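PDB 5TTA: putative exported protein from Peptoclostridium difficile, which is of unknown function, is probably exported by way of a signal peptide, and belongs to the DUF5780 family of the E-set clan. Local coordinates for residues Asn66-Ala71 against Val213-Gly218; Asp74-Cys79 against Thr133-Gln138. All blocks are in the same frame, centred on the assembly; numbering follows the deposited sequence.

Overall arrangement
Strand 72-82 ties the two contacts together: contact 2 lies on it, and contact 1 involves the loop that leads into it and the end of its sheet neighbour, strand 205-215. Contact 2 is buried near the middle of the chain, contact 1 lies at the surface, its centre about 18 Å from the centre of the chain, and the centres of the two contacts are about 14 Å apart. The buried pairing of 74-79 with 133-138 is built on regular antiparallel backbone bonds plus a salt bridge. At the surface, 66-71 and 213-218 share a single backbone hydrogen bond, and a lysine over a phenylalanine ring does much of the rest.

Contact 1. Residues Asn66-Ala71 against Val213-Gly218; sequences NSSEKA and VTFNDG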
ATOM      1  N   ASN A  66     -18.342 -11.531  16.687  1.00 21.13           N
ATOM      2  CA  ASN A  66     -18.193 -12.513  15.602  1.00 27.90           C
ATOM      3  C   ASN A  66     -18.694 -13.865  16.094  1.00 31.44           C
ATOM      4  O   ASN A  66     -17.968 -14.600  16.760  1.00 26.84           O
ATOM      5  CB  ASN A  66     -16.738 -12.617  15.161  1.00 24.81           C
ATOM      6  CG  ASN A  66     -16.527 -13.621  14.019  1.00 25.56           C
ATOM      7  OD1 ASN A  66     -17.426 -14.363  13.647  1.00 21.79           O
ATOM      8  ND2 ASN A  66     -15.322 -13.631  13.461  1.00 20.68           N
ATOM      9  N   SER A  67     -19.925 -14.220  15.749  1.00 26.86           N
ATOM     10  CA  SER A  67     -20.496 -15.469  16.237  1.00 26.93           C
ATOM     11  C   SER A  67     -20.151 -16.672  15.366  1.00 29.14           C
ATOM     12  O   SER A  67     -20.555 -17.789  15.697  1.00 41.80           O
ATOM     13  CB  SER A  67     -22.015 -15.331  16.360  1.00 28.08           C
ATOM     14  OG  SER A  67     -22.568 -14.797  15.169  1.00 37.13           O
ATOM     15  N   SER A  68     -19.422 -16.482  14.274  1.00 25.65           N
ATOM     16  CA  SER A  68     -19.105 -17.583  13.383  1.00 29.84           C
ATOM     17  C   SER A  68     -17.780 -18.223  13.775  1.00 32.80           C
ATOM     18  O   SER A  68     -17.083 -17.783  14.696  1.00 31.20           O
ATOM     19  CB  SER A  68     -19.069 -17.108  11.933  1.00 34.82           C
ATOM     20  OG  SER A  68     -17.845 -16.478  11.625  1.00 31.88           O
ATOM     21  N   GLU A  69     -17.423 -19.281  13.055  1.00 35.37           N
ATOM     22  CA  GLU A  69     -16.166 -19.980  13.278  1.00 36.75           C
ATOM     23  C   GLU A  69     -15.036 -19.458  12.397  1.00 32.72           C
ATOM     24  O   GLU A  69     -13.941 -20.028  12.402  1.00 37.56           O
ATOM     25  CB  GLU A  69     -16.371 -21.476  13.056  1.00 49.23           C
ATOM     26  CG  GLU A  69     -17.286 -22.105  14.092  1.00 59.77           C
ATOM     27  CD  GLU A  69     -17.551 -23.580  13.824  1.00 75.25           C
ATOM     28  OE1 GLU A  69     -17.810 -23.943  12.652  1.00 78.19           O
ATOM     29  OE2 GLU A  69     -17.491 -24.379  14.788  1.00 79.54           O
ATOM     30  N   LYS A  70     -15.260 -18.371  11.675  1.00 28.20           N
ATOM     31  CA  LYS A  70     -14.300 -17.845  10.723  1.00 30.97           C
ATOM     32  C   LYS A  70     -13.969 -16.408  11.075  1.00 25.22           C
ATOM     33  O   LYS A  70     -14.837 -15.659  11.537  1.00 21.49           O
ATOM     34  CB  LYS A  70     -14.852 -17.908   9.295  1.00 31.97           C
ATOM     35  CG  LYS A  70     -15.178 -19.313   8.816  1.00 39.36           C
ATOM     36  CD  LYS A  70     -15.832 -19.254   7.437  1.00 42.25           C
ATOM     37  CE  LYS A  70     -17.347 -19.084   7.538  1.00 42.46           C
ATOM     38  NZ  LYS A  70     -18.019 -19.072   6.200  1.00 48.05           N
ATOM     39  N   ALA A  71     -12.707 -16.036  10.861  1.00 26.83           N
ATOM     40  CA  ALA A  71     -12.281 -14.655  11.045  1.00 27.76           C
ATOM     41  C   ALA A  71     -12.913 -13.750   9.991  1.00 22.47           C
ATOM     42  O   ALA A  71     -12.991 -14.110   8.815  1.00 22.55           O
ATOM     43  CB  ALA A  71     -10.764 -14.569  10.962  1.00 21.75           C
ATOM     44  N   VAL A 213     -20.637  -9.549   5.013  1.00 17.57           N
ATOM     45  CA  VAL A 213     -19.317  -9.702   5.629  1.00 27.13           C
ATOM     46  C   VAL A 213     -18.448 -10.527   4.696  1.00 22.33           C
ATOM     47  O   VAL A 213     -18.939 -11.323   3.887  1.00 21.39           O
ATOM     48  CB  VAL A 213     -19.309 -10.343   7.046  1.00 27.16           C
ATOM     49  CG1 VAL A 213     -20.322  -9.697   8.020  1.00 22.67           C
ATOM     50  CG2 VAL A 213     -19.443 -11.838   6.995  1.00 22.26           C
ATOM     51  N   THR A 214     -17.137 -10.333   4.826  1.00 15.71           N
ATOM     52  CA  THR A 214     -16.141 -11.062   4.047  1.00 21.36           C
ATOM     53  C   THR A 214     -15.215 -11.775   5.022  1.00 21.13           C
ATOM     54  O   THR A 214     -14.645 -11.131   5.907  1.00 19.87           O
ATOM     55  CB  THR A 214     -15.323 -10.121   3.159  1.00 25.85           C
ATOM     56  OG1 THR A 214     -16.202  -9.356   2.324  1.00 30.07           O
ATOM     57  CG2 THR A 214     -14.341 -10.930   2.298  1.00 27.42           C
ATOM     58  N   PHE A 215     -15.082 -13.091   4.877  1.00 24.63           N
ATOM     59  CA  PHE A 215     -14.228 -13.866   5.775  1.00 25.10           C
ATOM     60  C   PHE A 215     -12.801 -13.936   5.233  1.00 23.86           C
ATOM     61  O   PHE A 215     -12.509 -13.531   4.099  1.00 22.34           O
ATOM     62  CB  PHE A 215     -14.817 -15.268   5.990  1.00 22.10           C
ATOM     63  CG  PHE A 215     -16.199 -15.266   6.589  1.00 25.09           C
ATOM     64  CD1 PHE A 215     -16.387 -15.084   7.958  1.00 24.17           C
ATOM     65  CD2 PHE A 215     -17.313 -15.472   5.796  1.00 30.69           C
ATOM     66  CE1 PHE A 215     -17.660 -15.085   8.516  1.00 27.81           C
ATOM     67  CE2 PHE A 215     -18.594 -15.478   6.345  1.00 32.01           C
ATOM     68  CZ  PHE A 215     -18.767 -15.290   7.704  1.00 32.59           C
ATOM     69  N   ASN A 216     -11.888 -14.421   6.082  1.00 27.28           N
ATOM     70  CA  ASN A 216     -10.474 -14.459   5.724  1.00 23.07           C
ATOM     71  C   ASN A 216     -10.188 -15.368   4.545  1.00 30.93           C
ATOM     72  O   ASN A 216      -9.169 -15.174   3.876  1.00 32.54           O
ATOM     73  CB  ASN A 216      -9.617 -14.900   6.918  1.00 26.13           C
ATOM     74  CG  ASN A 216      -9.144 -13.725   7.743  1.00 32.35           C
ATOM     75  OD1 ASN A 216      -9.712 -12.634   7.654  1.00 27.95           O
ATOM     76  ND2 ASN A 216      -8.103 -13.934   8.559  1.00 30.07           N
ATOM     77  N   ASP A 217     -11.045 -16.350   4.268  1.00 28.87           N
ATOM     78  CA  ASP A 217     -10.806 -17.187   3.103  1.00 30.12           C
ATOM     79  C   ASP A 217     -11.292 -16.547   1.803  1.00 32.29           C
ATOM     80  O   ASP A 217     -11.200 -17.183   0.753  1.00 38.35           O
ATOM     81  CB  ASP A 217     -11.453 -18.565   3.299  1.00 35.73           C
ATOM     82  CG  ASP A 217     -12.978 -18.513   3.311  1.00 37.40           C
ATOM     83  OD1 ASP A 217     -13.564 -17.445   3.576  1.00 30.81           O
ATOM     84  OD2 ASP A 217     -13.596 -19.562   3.054  1.00 43.64           O
ATOM     85  N   GLY A 218     -11.796 -15.311   1.846  1.00 27.40           N
ATOM     86  CA  GLY A 218     -12.329 -14.649   0.679  1.00 34.08           C
ATOM     87  C   GLY A 218     -13.823 -14.806   0.459  1.00 27.00           C
ATOM     88  O   GLY A 218     -14.387 -14.088  -0.376  1.00 24.60           O
TER
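K70 lays the end of its aliphatic chain and its ammonium group over one face of the F215 ring. K70 CE stands 3.8 Å from the F215 ring centroid, almost on the ring normal, in a CH-pi contact, and K70 NZ lies 4.0 Å from it, a cation-pi contact. The bend at chi3 (-88°) turns the chain across the ring, so that K70 CB meets F215 CD1 while K70 NZ reaches CD2 and CE2. The opposite face receives V213 CG2, offset toward the rim; A71 O lies at the edge in the ring plane and also accepts from N216 N at 3.0 Å. S68 OG approaches F215 CE1 obliquely at 3.4 Å. The loop, between strands 58-66 and 72-82, packs on the end of strand 205-215, where a type I turn runs from F215 to G218, and is braced from within: N66 OD1 takes S68 N in an Asx turn and also S68 OG, on a lone pair; S68 OG accepts K70 N in an ST turn; and N66 ND2 gives a nearly straight bond (170°) to K70 O. An exposed lysine thus lies over a buried aromatic ring, its charge probably stabilised by the ring's electrons.

Contact 2. Residues Asp74-Cys79 against Thr133-Gln138; sequences DYEITC and TYRKMQ
Strands 72-82 and 131-135 pair as neighbours in an antiparallel sheet, where 72-82 also pairs with 205-215. E76 is opposite R135 and T78 opposite T133 in non-hydrogen-bonded pairs, with I77 and Y134 the hydrogen-bonded pair between them. I77 N gives to Y134 O at 2.9 Å, and Y134 N returns a bond to I77 O. Further along, K136 N reaches Y75 O, and the chain passes through an inverse gamma turn centred on M137, a selenomethionine. D74 fastens this turn: its CG is anti to the backbone N (chi1 -161°), which brings D74 OD1 to M137 N at 3.0 Å. Y75 N meets the same oxygen from the opposite face of the carboxylate plane. D74 OD2 forms a salt bridge with R135 NH1 at 3.0 Å, at the guanidinium edge, though the hydrogen bond within it is weak and the two planes are 64° apart. K136 CB sits over the centre of the Y75 ring, 3.5 Å from its centroid, with I77 CD1 on the opposite face; the phenol OH is held by D186. E76 runs alongside R135 but makes its salt bridge with K211. C79 SG meets the edge of the Y134 ring, whose further partners include F188. At the other end, T78 OG1 and T133 OG1 are hydrogen-bonded at 2.7 Å, and T78 OG1 also bonds to Y226 OH.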
ATOM      1  N   ASP A  74     -13.696  -8.202   6.484  1.00 20.93           N
ATOM      2  CA  ASP A  74     -14.361  -6.973   6.072  1.00 21.53           C
ATOM      3  C   ASP A  74     -15.854  -7.091   6.370  1.00 19.66           C
ATOM      4  O   ASP A  74     -16.385  -8.183   6.558  1.00 17.79           O
ATOM      5  CB  ASP A  74     -14.106  -6.669   4.569  1.00 28.19           C
ATOM      6  CG  ASP A  74     -14.382  -5.198   4.186  1.00 34.09           C
ATOM      7  OD1 ASP A  74     -14.631  -4.341   5.067  1.00 27.15           O
ATOM      8  OD2 ASP A  74     -14.354  -4.895   2.978  1.00 39.73           O
ATOM      9  N   TYR A  75     -16.518  -5.949   6.487  1.00 18.27           N
ATOM     10  CA  TYR A  75     -17.965  -5.955   6.673  1.00 18.85           C
ATOM     11  C   TYR A  75     -18.535  -4.697   6.051  1.00 19.29           C
ATOM     12  O   TYR A  75     -17.814  -3.748   5.746  1.00 19.93           O
ATOM     13  CB  TYR A  75     -18.381  -6.077   8.165  1.00 15.66           C
ATOM     14  CG  TYR A  75     -17.878  -4.966   9.084  1.00 25.61           C
ATOM     15  CD1 TYR A  75     -18.255  -3.629   8.883  1.00 30.95           C
ATOM     16  CD2 TYR A  75     -17.087  -5.260  10.184  1.00 23.25           C
ATOM     17  CE1 TYR A  75     -17.809  -2.617   9.722  1.00 25.35           C
ATOM     18  CE2 TYR A  75     -16.648  -4.266  11.034  1.00 26.34           C
ATOM     19  CZ  TYR A  75     -17.012  -2.949  10.804  1.00 30.60           C
ATOM     20  OH  TYR A  75     -16.557  -1.963  11.662  1.00 24.45           O
ATOM     21  N   GLU A  76     -19.845  -4.710   5.843  1.00 19.45           N
ATOM     22  CA  GLU A  76     -20.610  -3.509   5.530  1.00 17.74           C
ATOM     23  C   GLU A  76     -21.780  -3.470   6.496  1.00 20.91           C
ATOM     24  O   GLU A  76     -22.548  -4.436   6.584  1.00 18.71           O
ATOM     25  CB  GLU A  76     -21.092  -3.493   4.073  1.00 22.24           C
ATOM     26  CG  GLU A  76     -19.931  -3.531   3.093  1.00 24.70           C
ATOM     27  CD  GLU A  76     -20.353  -3.499   1.630  1.00 39.97           C
ATOM     28  OE1 GLU A  76     -19.445  -3.516   0.765  1.00 47.24           O
ATOM     29  OE2 GLU A  76     -21.573  -3.454   1.342  1.00 39.04           O
ATOM     30  N   ILE A  77     -21.909  -2.365   7.226  1.00 14.45           N
ATOM     31  CA  ILE A  77     -22.944  -2.223   8.241  1.00 13.03           C
ATOM     32  C   ILE A  77     -23.650  -0.899   8.011  1.00 15.04           C
ATOM     33  O   ILE A  77     -22.996   0.153   7.974  1.00 20.03           O
ATOM     34  CB  ILE A  77     -22.368  -2.287   9.666  1.00 15.79           C
ATOM     35  CG1 ILE A  77     -21.864  -3.701   9.960  1.00 22.91           C
ATOM     36  CG2 ILE A  77     -23.425  -1.882  10.671  1.00 14.15           C
ATOM     37  CD1 ILE A  77     -21.213  -3.828  11.358  1.00 32.84           C
ATOM     38  N   THR A  78     -24.980  -0.944   7.836  1.00 14.48           N
ATOM     39  CA  THR A  78     -25.731   0.268   7.527  1.00 17.78           C
ATOM     40  C   THR A  78     -26.426   0.753   8.788  1.00 17.96           C
ATOM     41  O   THR A  78     -27.019  -0.043   9.520  1.00 21.21           O
ATOM     42  CB  THR A  78     -26.762   0.030   6.417  1.00 17.03           C
ATOM     43  OG1 THR A  78     -26.085  -0.310   5.202  1.00 19.07           O
ATOM     44  CG2 THR A  78     -27.605   1.297   6.171  1.00 17.95           C
ATOM     45  N   CYS A  79     -26.364   2.065   9.030  1.00 16.59           N
ATOM     46  CA  CYS A  79     -27.030   2.685  10.164  1.00 15.85           C
ATOM     47  C   CYS A  79     -28.048   3.724   9.709  1.00 14.65           C
ATOM     48  O   CYS A  79     -27.900   4.348   8.654  1.00 16.23           O
ATOM     49  CB  CYS A  79     -26.058   3.388  11.099  1.00 17.13           C
ATOM     50  SG  CYS A  79     -24.813   2.276  11.844  1.00 22.76           S
ATOM     51  N   THR A 133     -23.395   3.580   5.247  1.00 17.03           N
ATOM     52  CA  THR A 133     -22.862   2.228   5.310  1.00 18.55           C
ATOM     53  C   THR A 133     -21.403   2.314   5.714  1.00 16.82           C
ATOM     54  O   THR A 133     -20.573   2.797   4.936  1.00 20.76           O
ATOM     55  CB  THR A 133     -23.039   1.488   3.987  1.00 23.07           C
ATOM     56  OG1 THR A 133     -24.442   1.289   3.761  1.00 24.27           O
ATOM     57  CG2 THR A 133     -22.363   0.123   4.058  1.00 22.17           C
ATOM     58  N   TYR A 134     -21.109   1.830   6.918  1.00 16.82           N
ATOM     59  CA  TYR A 134     -19.741   1.727   7.407  1.00 18.70           C
ATOM     60  C   TYR A 134     -19.069   0.466   6.861  1.00 21.61           C
ATOM     61  O   TYR A 134     -19.673  -0.613   6.809  1.00 21.66           O
ATOM     62  CB  TYR A 134     -19.751   1.707   8.932  1.00 16.49           C
ATOM     63  CG  TYR A 134     -20.260   2.954   9.586  1.00 15.42           C
ATOM     64  CD1 TYR A 134     -19.415   4.084   9.741  1.00 19.45           C
ATOM     65  CD2 TYR A 134     -21.573   3.032  10.089  1.00 18.52           C
ATOM     66  CE1 TYR A 134     -19.879   5.247  10.360  1.00 16.61           C
ATOM     67  CE2 TYR A 134     -22.049   4.192  10.712  1.00 17.58           C
ATOM     68  CZ  TYR A 134     -21.173   5.302  10.849  1.00 18.39           C
ATOM     69  OH  TYR A 134     -21.605   6.450  11.471  1.00 18.72           O
ATOM     70  N   ARG A 135     -17.804   0.597   6.459  1.00 18.97           N
ATOM     71  CA  ARG A 135     -17.035  -0.527   5.933  1.00 20.39           C
ATOM     72  C   ARG A 135     -15.776  -0.705   6.773  1.00 31.60           C
ATOM     73  O   ARG A 135     -15.110   0.284   7.107  1.00 31.01           O
ATOM     74  CB  ARG A 135     -16.721  -0.282   4.455  1.00 25.60           C
ATOM     75  CG  ARG A 135     -16.206  -1.483   3.714  1.00 45.66           C
ATOM     76  CD  ARG A 135     -16.287  -1.268   2.202  1.00 58.29           C
ATOM     77  NE  ARG A 135     -15.125  -0.545   1.702  1.00 69.46           N
ATOM     78  CZ  ARG A 135     -14.018  -1.135   1.262  1.00 76.58           C
ATOM     79  NH1 ARG A 135     -13.923  -2.460   1.257  1.00 76.30           N
ATOM     80  NH2 ARG A 135     -13.003  -0.398   0.829  1.00 78.73           N
ATOM     81  N   LYS A 136     -15.480  -1.952   7.157  1.00 27.23           N
ATOM     82  CA  LYS A 136     -14.324  -2.206   8.023  1.00 25.60           C
ATOM     83  C   LYS A 136     -13.024  -1.792   7.345  1.00 25.01           C
ATOM     84  O   LYS A 136     -12.186  -1.115   7.951  1.00 30.47           O
ATOM     85  CB  LYS A 136     -14.262  -3.684   8.437  1.00 23.94           C
ATOM     86  CG  LYS A 136     -13.114  -4.046   9.446  1.00 22.26           C
ATOM     87  CD  LYS A 136     -13.035  -5.557   9.626  1.00 25.51           C
ATOM     88  CE  LYS A 136     -12.150  -6.047  10.797  1.00 29.67           C
ATOM     89  NZ  LYS A 136     -10.916  -5.243  11.011  1.00 33.30           N
HETATM   90  N   MSE A 137     -12.833  -2.173   6.086  1.00 27.87           N
HETATM   91  CA  MSE A 137     -11.604  -1.805   5.394  1.00 37.14           C
HETATM   92  C   MSE A 137     -11.780  -0.430   4.752  1.00 42.79           C
HETATM   93  O   MSE A 137     -11.433  -0.232   3.588  1.00 49.47           O
HETATM   94  CB  MSE A 137     -11.219  -2.843   4.340  1.00 33.50           C
HETATM   95  CG  MSE A 137     -10.854  -4.221   4.874  1.00 39.17           C
HETATM   96 SE   MSE A 137     -10.610  -5.495   3.390  0.80 50.58          SE
HETATM   97  CE  MSE A 137      -9.069  -4.631   2.524  1.00 51.27           C
ATOM     98  N   GLN A 138     -12.323   0.513   5.534  1.00 44.21           N
ATOM     99  CA  GLN A 138     -12.558   1.868   5.037  1.00 54.37           C
ATOM    100  C   GLN A 138     -11.260   2.522   4.573  1.00 58.71           C
ATOM    101  O   GLN A 138     -11.244   3.242   3.569  1.00 60.79           O
ATOM    102  CB  GLN A 138     -13.232   2.717   6.119  1.00 52.69           C
ATOM    103  CG  GLN A 138     -13.876   3.998   5.592  1.00 58.78           C
ATOM    104  CD  GLN A 138     -15.176   3.738   4.823  1.00 60.96           C
ATOM    105  OE1 GLN A 138     -15.209   3.833   3.593  1.00 66.06           O
ATOM    106  NE2 GLN A 138     -16.257   3.416   5.555  1.00 48.08           N
TER